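Local coordinates for protein dehydrogenase (Chromobacterium violaceum, PDB 3Q2I) that probably oxidises a UDP-linked N-acetylglucosaminuronic acid with the help of a nicotinamide dinucleotide, a step towards a diacetamido-dideoxy-mannuronic acid sugar, at residues V19-I24 and A50-A55; E150-R155 and Q275-S280. All blocks are in the same frame, centred on the assembly; numbering follows the deposited sequence.

Contact 1: V19-I24 and A50-A55; sequences VGCGRI and AALKAA. With NAI (1,4-dihydronicotinamide adenine dinucleotide), chain B.
With chi1 at -74°, the sulfur of C21 stands anti to its own carbonyl carbon and beside its backbone N, which carries SG onto the methyl of A55, 3.5 Å from CB. Its backbone, the centre of an inverse gamma turn, directs the C21 carbonyl to A51, whose CB is 3.5 Å from C21 O. C21 thus straddles one turn of helix 49-59, meeting A51 and A55, four residues apart; L52 CD1 lies more loosely by SG, at 4.4 Å. No hydrogen bond crosses between 19-24 and 50-55, and the small methyls let the loop come close: the CA atoms of C21 and A51 are 5.9 Å apart. The N of C21 is hydrogen-bonded to D46, which also binds the dinucleotide.

The cofactor lies along the loop. G20 and G22 are consistent with the glycine-rich Rossmann turn that follows strand 14-19; G22 has no side chain, and its CA comes within 3.4 Å of NAI O5B. Beyond it, two backbone amides each take one phosphate: R23 N to O2A of NAI, nearly straight at 176°, and I24 N to O2N of NAI, 2.9 Å long. V19 CG2 reaches the adenine at C2A, 3.4 Å away. The chemistry therefore divides: an apolar seam backs the loop on the helix, while the main-chain N-H groups of R23 and I24 meet the diphosphate, a pairing consistent with partial neutralisation of its negative charge by uncharged donors.

Contact 2: E150-R155 and Q275-S280; sequences EKRFGR and QHWEFS
This is a cation-pi and aromatic contact between the turn that follows helix 139-149 and the last residues of strand 273-279, an outermost strand of the mixed sheet within this chain. F279 is central to it, touched on a face by R152 and at its edge by F153. The guanidinium of R152 lies flat over the ring, with the planes 24° apart and CZ 4.0 Å from the F279 centroid. It sits toward the rim: NH1 is 3.5 Å from F279 CB. A bend at chi3 (70°) turns the end of the arginine chain to lie along the phenyl face, with the arginine's own CB on the same side, beyond the rim, 3.6 Å from F279 CE1.

F153 supplies the second aromatic partner in a T-shaped pair. The edge of F279 points into the F153 face, with centroids 5.0 Å apart and planes at 69°; CE1 of F279 stands over the centre of that ring.

The backbone placing these two neighbours is a Schellman motif at K151, where positive phi ends the helix, run on into a type I turn from K151 to G154 closed by G154 N to K151 O.

D286 fixes the charged end, making a salt bridge to R152 NH2 and accepting a hydrogen bond from W277 NE1, while E281 O takes NH1. Both donors meet D286 OD1, consistent with R152 NH2 and W277 NE1 lying 3.8 Å apart without a bond between them. Nearer the strand end, one water donates to R152 O at 2.7 Å and is also hydrogen-bonded to S280 OG.

Overall arrangement
From the N terminus, the chain leaves strand 14-19 through the dinucleotide loop, runs through helix 25-34 and strand 39-45, and returns on helix 49-59, where contact 1 closes a short loop of 25 residues within the Rossmann part. Contact 2 opens only later, after helix 139-149, and spans 119 residues before strand 273-279 brings the chain back; this joins a helix end to a border of the mixed sheet in the C-terminal alpha/beta part. The two are in series, neither nesting nor crossing. The centres of contact 1 and contact 2 are about 44 Å apart. They lie on opposite sides of the chain's centre, and the nearest atoms of the two contacts are about 25 Å apart.

Contact 1: V19-I24 and A50-A55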
ATOM      1  N   VAL A  19       7.989 -37.439 -25.812  1.00 23.08           N
ATOM      2  CA  VAL A  19       7.958 -37.882 -24.421  1.00 24.61           C
ATOM      3  C   VAL A  19       6.610 -37.551 -23.790  1.00 24.83           C
ATOM      4  O   VAL A  19       6.096 -36.431 -23.955  1.00 22.86           O
ATOM      5  CB  VAL A  19       9.149 -37.306 -23.587  1.00 26.72           C
ATOM      6  CG1 VAL A  19       9.216 -35.801 -23.677  1.00 29.41           C
ATOM      7  CG2 VAL A  19       9.132 -37.798 -22.165  1.00 26.17           C
ATOM      8  N   GLY A  20       6.020 -38.561 -23.166  1.00 21.81           N
ATOM      9  CA  GLY A  20       4.659 -38.448 -22.621  1.00 22.87           C
ATOM     10  C   GLY A  20       3.549 -39.006 -23.488  1.00 19.59           C
ATOM     11  O   GLY A  20       2.911 -38.329 -24.283  1.00 22.01           O
ATOM     12  N   CYS A  21       3.347 -40.315 -23.338  1.00 25.25           N
ATOM     13  CA  CYS A  21       2.522 -41.008 -24.293  1.00 20.91           C
ATOM     14  C   CYS A  21       1.103 -41.075 -23.709  1.00 24.65           C
ATOM     15  O   CYS A  21       0.595 -42.168 -23.396  1.00 24.42           O
ATOM     16  CB  CYS A  21       3.044 -42.448 -24.418  1.00 24.17           C
ATOM     17  SG  CYS A  21       4.599 -42.512 -25.351  1.00 26.29           S
ATOM     18  N   GLY A  22       0.494 -39.914 -23.489  1.00 23.31           N
ATOM     19  CA  GLY A  22      -0.896 -39.861 -23.009  1.00 22.83           C
ATOM     20  C   GLY A  22      -1.929 -39.417 -24.022  1.00 24.42           C
ATOM     21  O   GLY A  22      -1.835 -39.694 -25.231  1.00 24.55           O
ATOM     22  N   ARG A  23      -2.935 -38.694 -23.530  1.00 20.88           N
ATOM     23  CA  ARG A  23      -4.058 -38.263 -24.309  1.00 21.35           C
ATOM     24  C   ARG A  23      -3.706 -37.447 -25.544  1.00 25.79           C
ATOM     25  O   ARG A  23      -4.124 -37.829 -26.663  1.00 26.63           O
ATOM     26  CB  ARG A  23      -5.106 -37.577 -23.396  1.00 22.98           C
ATOM     27  CG  ARG A  23      -6.494 -37.376 -23.986  1.00 31.00           C
ATOM     28  CD  ARG A  23      -7.432 -36.721 -22.954  1.00 35.71           C
ATOM     29  NE  ARG A  23      -7.396 -37.452 -21.690  1.00 40.47           N
ATOM     30  CZ  ARG A  23      -7.761 -36.973 -20.500  1.00 45.41           C
ATOM     31  NH1 ARG A  23      -8.180 -35.707 -20.337  1.00 34.59           N
ATOM     32  NH2 ARG A  23      -7.697 -37.792 -19.455  1.00 42.04           N
ATOM     33  N   ILE A  24      -2.985 -36.314 -25.418  1.00 22.95           N
ATOM     34  CA  ILE A  24      -2.818 -35.517 -26.650  1.00 24.91           C
ATOM     35  C   ILE A  24      -1.720 -36.138 -27.524  1.00 23.64           C
ATOM     36  O   ILE A  24      -1.627 -35.783 -28.695  1.00 26.04           O
ATOM     37  CB  ILE A  24      -2.424 -33.993 -26.533  1.00 27.83           C
ATOM     38  CG1 ILE A  24      -1.572 -33.687 -25.327  1.00 36.11           C
ATOM     39  CG2 ILE A  24      -3.440 -33.025 -27.210  1.00 25.12           C
ATOM     40  CD1 ILE A  24      -0.387 -34.556 -25.201  1.00 28.72           C
ATOM     41  N   ALA A  50       2.767 -49.510 -19.629  1.00 35.97           N
ATOM     42  CA  ALA A  50       1.640 -49.715 -20.517  1.00 34.07           C
ATOM     43  C   ALA A  50       1.417 -48.593 -21.524  1.00 35.14           C
ATOM     44  O   ALA A  50       1.050 -48.844 -22.679  1.00 34.09           O
ATOM     45  CB  ALA A  50       0.357 -49.968 -19.702  1.00 38.53           C
ATOM     46  N   ALA A  51       1.524 -47.336 -21.082  1.00 29.97           N
ATOM     47  CA  ALA A  51       1.245 -46.260 -22.020  1.00 30.40           C
ATOM     48  C   ALA A  51       2.319 -46.306 -23.126  1.00 26.07           C
ATOM     49  O   ALA A  51       2.048 -45.984 -24.281  1.00 27.75           O
ATOM     50  CB  ALA A  51       1.303 -44.884 -21.272  1.00 28.96           C
ATOM     51  N   LEU A  52       3.545 -46.589 -22.704  1.00 26.50           N
ATOM     52  CA  LEU A  52       4.667 -46.691 -23.622  1.00 26.95           C
ATOM     53  C   LEU A  52       4.488 -47.866 -24.581  1.00 27.12           C
ATOM     54  O   LEU A  52       4.634 -47.704 -25.789  1.00 29.09           O
ATOM     55  CB  LEU A  52       5.954 -46.885 -22.842  1.00 24.16           C
ATOM     56  CG  LEU A  52       7.238 -46.992 -23.686  1.00 28.32           C
ATOM     57  CD1 LEU A  52       7.524 -45.733 -24.525  1.00 26.39           C
ATOM     58  CD2 LEU A  52       8.455 -47.379 -22.900  1.00 24.34           C
ATOM     59  N   LYS A  53       4.037 -48.993 -24.034  1.00 30.77           N
ATOM     60  CA  LYS A  53       3.731 -50.152 -24.873  1.00 30.96           C
ATOM     61  C   LYS A  53       2.734 -49.801 -25.974  1.00 30.16           C
ATOM     62  O   LYS A  53       2.948 -50.112 -27.149  1.00 28.71           O
ATOM     63  CB  LYS A  53       3.265 -51.320 -23.993  1.00 29.86           C
ATOM     64  CG  LYS A  53       2.721 -52.518 -24.774  1.00 35.08           C
ATOM     65  CD  LYS A  53       2.888 -53.758 -23.898  1.00 40.84           C
ATOM     66  CE  LYS A  53       1.595 -54.519 -23.686  1.00 47.46           C
ATOM     67  NZ  LYS A  53       1.151 -55.141 -24.954  1.00 29.12           N
ATOM     68  N   ALA A  54       1.633 -49.140 -25.633  1.00 26.71           N
ATOM     69  CA  ALA A  54       0.638 -48.813 -26.626  1.00 29.36           C
ATOM     70  C   ALA A  54       1.213 -47.925 -27.711  1.00 29.73           C
ATOM     71  O   ALA A  54       0.874 -48.084 -28.882  1.00 29.62           O
ATOM     72  CB  ALA A  54      -0.623 -48.182 -25.976  1.00 28.35           C
ATOM     73  N   ALA A  55       2.029 -46.940 -27.318  1.00 29.83           N
ATOM     74  CA  ALA A  55       2.600 -46.006 -28.290  1.00 28.41           C
ATOM     75  C   ALA A  55       3.581 -46.719 -29.236  1.00 26.10           C
ATOM     76  O   ALA A  55       3.566 -46.480 -30.461  1.00 26.65           O
ATOM     77  CB  ALA A  55       3.317 -44.837 -27.566  1.00 26.71           C
TER
HETATM   78  PA  NAI B 500      -1.891 -37.260 -19.842  1.00 22.96           P
HETATM   79  O1A NAI B 500      -1.941 -37.395 -18.375  1.00 20.45           O
HETATM   80  O2A NAI B 500      -2.971 -38.017 -20.735  1.00 24.17           O
HETATM   81  O5B NAI B 500      -0.490 -37.654 -20.457  1.00 22.42           O
HETATM   82  C5B NAI B 500       0.433 -37.918 -19.438  1.00 28.58           C
HETATM   83  C4B NAI B 500       1.613 -38.660 -20.050  1.00 26.75           C
HETATM   84  O4B NAI B 500       2.902 -38.208 -19.601  1.00 20.89           O
HETATM   85  C3B NAI B 500       1.308 -39.972 -19.325  1.00 27.03           C
HETATM   86  O3B NAI B 500       1.278 -41.068 -20.252  1.00 26.72           O
HETATM   87  C2B NAI B 500       2.335 -40.039 -18.182  1.00 23.48           C
HETATM   88  O2B NAI B 500       2.682 -41.357 -17.775  1.00 25.97           O
HETATM   89  C1B NAI B 500       3.505 -39.332 -18.907  1.00 20.12           C
HETATM   90  N9A NAI B 500       4.560 -38.897 -18.022  1.00 23.37           N
HETATM   91  C8A NAI B 500       4.410 -38.248 -16.820  1.00 25.99           C
HETATM   92  N7A NAI B 500       5.593 -37.957 -16.356  1.00 20.38           N
HETATM   93  C5A NAI B 500       6.567 -38.303 -17.264  1.00 23.24           C
HETATM   94  C6A NAI B 500       7.975 -38.250 -17.305  1.00 22.51           C
HETATM   95  N6A NAI B 500       8.720 -37.693 -16.287  1.00 25.52           N
HETATM   96  N1A NAI B 500       8.605 -38.755 -18.380  1.00 27.77           N
HETATM   97  C2A NAI B 500       7.906 -39.301 -19.354  1.00 19.77           C
HETATM   98  N3A NAI B 500       6.579 -39.393 -19.386  1.00 22.06           N
HETATM   99  C4A NAI B 500       5.891 -38.919 -18.326  1.00 20.87           C
HETATM  100  O3  NAI B 500      -2.013 -35.709 -20.188  1.00 20.00           O
HETATM  101  PN  NAI B 500      -2.399 -35.038 -21.527  1.00 20.97           P
HETATM  102  O1N NAI B 500      -3.844 -34.625 -21.530  1.00 22.08           O
HETATM  103  O2N NAI B 500      -1.915 -35.780 -22.795  1.00 27.20           O
HETATM  104  O5D NAI B 500      -1.784 -33.532 -21.462  1.00 20.79           O
HETATM  105  C5D NAI B 500      -0.429 -33.578 -21.845  1.00 18.69           C
HETATM  106  C4D NAI B 500       0.115 -32.180 -22.120  1.00 20.26           C
HETATM  107  O4D NAI B 500      -0.581 -31.739 -23.297  1.00 21.32           O
HETATM  108  C3D NAI B 500      -0.267 -31.112 -21.055  1.00 18.78           C
HETATM  109  O3D NAI B 500       0.798 -30.159 -21.049  1.00 19.84           O
HETATM  110  C2D NAI B 500      -1.511 -30.439 -21.646  1.00 20.58           C
HETATM  111  O2D NAI B 500      -1.618 -29.068 -21.266  1.00 20.69           O
HETATM  112  C1D NAI B 500      -1.266 -30.505 -23.182  1.00 19.52           C
HETATM  113  N1N NAI B 500      -2.488 -30.489 -23.954  1.00 19.05           N
HETATM  114  C2N NAI B 500      -2.607 -29.644 -24.955  1.00 21.58           C
HETATM  115  C3N NAI B 500      -3.789 -29.523 -25.696  1.00 19.23           C
HETATM  116  C7N NAI B 500      -3.896 -28.591 -26.841  1.00 18.50           C
HETATM  117  O7N NAI B 500      -4.929 -28.104 -27.261  1.00 22.38           O
HETATM  118  N7N NAI B 500      -2.769 -28.212 -27.513  1.00 17.49           N
HETATM  119  C4N NAI B 500      -4.895 -30.280 -25.261  1.00 20.78           C
HETATM  120  C5N NAI B 500      -4.688 -31.228 -24.274  1.00 21.55           C
HETATM  121  C6N NAI B 500      -3.485 -31.316 -23.619  1.00 19.54           C

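Contact 2: E150-R155 and Q275-S280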
ATOM      1  N   GLU A 150      -5.553  -5.774 -41.219  1.00 34.79           N
ATOM      2  CA  GLU A 150      -5.995  -4.739 -42.148  1.00 34.76           C
ATOM      3  C   GLU A 150      -6.501  -3.465 -41.470  1.00 36.02           C
ATOM      4  O   GLU A 150      -6.862  -2.519 -42.153  1.00 35.97           O
ATOM      5  CB  GLU A 150      -7.079  -5.296 -43.072  1.00 37.07           C
ATOM      6  CG  GLU A 150      -6.695  -6.595 -43.729  1.00 41.99           C
ATOM      7  CD  GLU A 150      -6.305  -6.349 -45.165  1.00 52.68           C
ATOM      8  OE1 GLU A 150      -7.113  -6.704 -46.056  1.00 57.37           O
ATOM      9  OE2 GLU A 150      -5.232  -5.732 -45.373  1.00 48.34           O
ATOM     10  N   LYS A 151      -6.553  -3.447 -40.140  1.00 34.17           N
ATOM     11  CA  LYS A 151      -7.138  -2.330 -39.383  1.00 33.24           C
ATOM     12  C   LYS A 151      -8.613  -2.070 -39.680  1.00 30.06           C
ATOM     13  O   LYS A 151      -9.067  -0.930 -39.673  1.00 29.57           O
ATOM     14  CB  LYS A 151      -6.303  -1.060 -39.566  1.00 34.86           C
ATOM     15  CG  LYS A 151      -4.829  -1.375 -39.682  1.00 36.28           C
ATOM     16  CD  LYS A 151      -3.948  -0.138 -39.584  1.00 45.13           C
ATOM     17  CE  LYS A 151      -2.618  -0.499 -38.925  1.00 49.43           C
ATOM     18  NZ  LYS A 151      -2.248   0.509 -37.877  1.00 56.40           N
ATOM     19  N   ARG A 152      -9.384  -3.121 -39.908  1.00 28.07           N
ATOM     20  CA  ARG A 152     -10.781  -2.932 -40.260  1.00 28.02           C
ATOM     21  C   ARG A 152     -11.609  -2.331 -39.118  1.00 29.23           C
ATOM     22  O   ARG A 152     -12.639  -1.710 -39.365  1.00 26.42           O
ATOM     23  CB  ARG A 152     -11.382  -4.248 -40.754  1.00 27.69           C
ATOM     24  CG  ARG A 152     -10.682  -4.784 -42.012  1.00 29.04           C
ATOM     25  CD  ARG A 152     -11.468  -5.955 -42.555  1.00 29.55           C
ATOM     26  NE  ARG A 152     -12.739  -5.492 -43.125  1.00 26.19           N
ATOM     27  CZ  ARG A 152     -13.724  -6.313 -43.476  1.00 23.21           C
ATOM     28  NH1 ARG A 152     -14.850  -5.810 -43.963  1.00 34.95           N
ATOM     29  NH2 ARG A 152     -13.627  -7.618 -43.241  1.00 32.11           N
ATOM     30  N   PHE A 153     -11.163  -2.499 -37.871  1.00 27.19           N
ATOM     31  CA  PHE A 153     -11.965  -1.986 -36.758  1.00 24.96           C
ATOM     32  C   PHE A 153     -11.680  -0.506 -36.471  1.00 23.09           C
ATOM     33  O   PHE A 153     -12.410   0.153 -35.720  1.00 24.15           O
ATOM     34  CB  PHE A 153     -11.688  -2.781 -35.464  1.00 22.17           C
ATOM     35  CG  PHE A 153     -12.171  -4.207 -35.504  1.00 19.08           C
ATOM     36  CD1 PHE A 153     -13.436  -4.543 -35.027  1.00 19.19           C
ATOM     37  CD2 PHE A 153     -11.336  -5.228 -35.924  1.00 24.53           C
ATOM     38  CE1 PHE A 153     -13.866  -5.858 -35.001  1.00 19.88           C
ATOM     39  CE2 PHE A 153     -11.763  -6.530 -35.924  1.00 20.08           C
ATOM     40  CZ  PHE A 153     -13.032  -6.865 -35.466  1.00 20.53           C
ATOM     41  N   GLY A 154     -10.597   0.033 -37.020  1.00 24.55           N
ATOM     42  CA  GLY A 154     -10.047   1.281 -36.515  1.00 24.32           C
ATOM     43  C   GLY A 154      -9.707   1.051 -35.034  1.00 23.59           C
ATOM     44  O   GLY A 154      -9.267  -0.021 -34.665  1.00 23.64           O
ATOM     45  N   ARG A 155      -9.876   2.079 -34.219  1.00 23.90           N
ATOM     46  CA  ARG A 155      -9.499   2.001 -32.798  1.00 21.72           C
ATOM     47  C   ARG A 155     -10.369   0.949 -32.106  1.00 20.79           C
ATOM     48  O   ARG A 155     -11.580   1.005 -32.220  1.00 21.39           O
ATOM     49  CB  ARG A 155      -9.694   3.378 -32.152  1.00 21.59           C
ATOM     50  CG  ARG A 155      -9.338   3.362 -30.655  1.00 27.23           C
ATOM     51  CD  ARG A 155      -9.238   4.724 -29.989  1.00 36.50           C
ATOM     52  NE  ARG A 155      -8.416   4.598 -28.777  1.00 40.17           N
ATOM     53  CZ  ARG A 155      -8.059   5.610 -27.995  1.00 40.66           C
ATOM     54  NH1 ARG A 155      -7.327   5.381 -26.914  1.00 34.21           N
ATOM     55  NH2 ARG A 155      -8.430   6.848 -28.297  1.00 43.48           N
ATOM     56  N   GLN A 275     -21.019 -15.031 -35.822  1.00 25.50           N
ATOM     57  CA  GLN A 275     -22.394 -14.657 -35.451  1.00 25.76           C
ATOM     58  C   GLN A 275     -22.707 -13.194 -35.749  1.00 27.96           C
ATOM     59  O   GLN A 275     -23.858 -12.806 -35.899  1.00 27.61           O
ATOM     60  CB  GLN A 275     -22.605 -14.931 -33.957  1.00 29.00           C
ATOM     61  CG  GLN A 275     -22.590 -16.391 -33.638  1.00 25.44           C
ATOM     62  CD  GLN A 275     -22.724 -16.657 -32.152  1.00 30.84           C
ATOM     63  OE1 GLN A 275     -22.488 -15.758 -31.348  1.00 32.82           O
ATOM     64  NE2 GLN A 275     -23.042 -17.897 -31.777  1.00 28.76           N
ATOM     65  N   HIS A 276     -21.687 -12.347 -35.816  1.00 24.45           N
ATOM     66  CA  HIS A 276     -21.923 -10.942 -36.063  1.00 22.13           C
ATOM     67  C   HIS A 276     -20.673 -10.411 -36.735  1.00 24.78           C
ATOM     68  O   HIS A 276     -19.573 -10.718 -36.279  1.00 23.81           O
ATOM     69  CB  HIS A 276     -22.183 -10.153 -34.782  1.00 22.20           C
ATOM     70  CG  HIS A 276     -22.654  -8.756 -35.053  1.00 24.42           C
ATOM     71  ND1 HIS A 276     -23.976  -8.470 -35.339  1.00 26.80           N
ATOM     72  CD2 HIS A 276     -22.010  -7.568 -35.051  1.00 26.17           C
ATOM     73  CE1 HIS A 276     -24.114  -7.169 -35.528  1.00 27.33           C
ATOM     74  NE2 HIS A 276     -22.936  -6.600 -35.367  1.00 31.43           N
ATOM     75  N   TRP A 277     -20.831  -9.711 -37.858  1.00 22.74           N
ATOM     76  CA  TRP A 277     -19.712  -9.357 -38.714  1.00 23.07           C
ATOM     77  C   TRP A 277     -19.982  -8.072 -39.491  1.00 27.88           C
ATOM     78  O   TRP A 277     -20.464  -8.106 -40.640  1.00 28.25           O
ATOM     79  CB  TRP A 277     -19.329 -10.527 -39.646  1.00 24.63           C
ATOM     80  CG  TRP A 277     -17.981 -10.343 -40.336  1.00 24.31           C
ATOM     81  CD1 TRP A 277     -17.756  -9.717 -41.528  1.00 29.03           C
ATOM     82  CD2 TRP A 277     -16.706 -10.822 -39.886  1.00 28.14           C
ATOM     83  NE1 TRP A 277     -16.414  -9.735 -41.825  1.00 31.50           N
ATOM     84  CE2 TRP A 277     -15.749 -10.426 -40.843  1.00 32.76           C
ATOM     85  CE3 TRP A 277     -16.282 -11.506 -38.743  1.00 31.00           C
ATOM     86  CZ2 TRP A 277     -14.374 -10.701 -40.697  1.00 33.17           C
ATOM     87  CZ3 TRP A 277     -14.929 -11.773 -38.598  1.00 30.73           C
ATOM     88  CH2 TRP A 277     -13.996 -11.385 -39.572  1.00 30.62           C
ATOM     89  N   GLU A 278     -19.789  -6.927 -38.863  1.00 24.77           N
ATOM     90  CA  GLU A 278     -20.254  -5.659 -39.410  1.00 27.75           C
ATOM     91  C   GLU A 278     -19.145  -4.606 -39.459  1.00 30.59           C
ATOM     92  O   GLU A 278     -18.608  -4.175 -38.425  1.00 28.12           O
ATOM     93  CB  GLU A 278     -21.512  -5.173 -38.656  1.00 27.24           C
ATOM     94  CG  GLU A 278     -21.961  -3.770 -39.027  1.00 37.41           C
ATOM     95  CD  GLU A 278     -23.403  -3.426 -38.626  1.00 49.31           C
ATOM     96  OE1 GLU A 278     -23.948  -2.450 -39.198  1.00 53.17           O
ATOM     97  OE2 GLU A 278     -23.998  -4.109 -37.755  1.00 48.86           O
ATOM     98  N   PHE A 279     -18.750  -4.229 -40.671  1.00 30.65           N
ATOM     99  CA  PHE A 279     -17.671  -3.263 -40.860  1.00 28.82           C
ATOM    100  C   PHE A 279     -18.104  -2.038 -41.654  1.00 31.72           C
ATOM    101  O   PHE A 279     -19.060  -2.134 -42.444  1.00 29.64           O
ATOM    102  CB  PHE A 279     -16.462  -3.941 -41.497  1.00 32.74           C
ATOM    103  CG  PHE A 279     -15.764  -4.909 -40.585  1.00 27.57           C
ATOM    104  CD1 PHE A 279     -14.825  -4.461 -39.663  1.00 26.68           C
ATOM    105  CD2 PHE A 279     -16.057  -6.260 -40.637  1.00 22.78           C
ATOM    106  CE1 PHE A 279     -14.184  -5.370 -38.820  1.00 23.39           C
ATOM    107  CE2 PHE A 279     -15.455  -7.173 -39.798  1.00 26.93           C
ATOM    108  CZ  PHE A 279     -14.478  -6.714 -38.886  1.00 22.86           C
ATOM    109  N   SER A 280     -17.430  -0.908 -41.458  1.00 30.83           N
ATOM    110  CA  SER A 280     -17.827   0.330 -42.117  1.00 33.81           C
ATOM    111  C   SER A 280     -17.570   0.260 -43.621  1.00 36.52           C
ATOM    112  O   SER A 280     -18.299   0.900 -44.379  1.00 37.85           O
ATOM    113  CB  SER A 280     -17.167   1.574 -41.523  1.00 32.96           C
ATOM    114  OG  SER A 280     -15.779   1.612 -41.776  1.00 37.04           O
TER
HETATM  115  O   HOH W   1     -13.859  -0.762 -41.614  1.00 32.90           O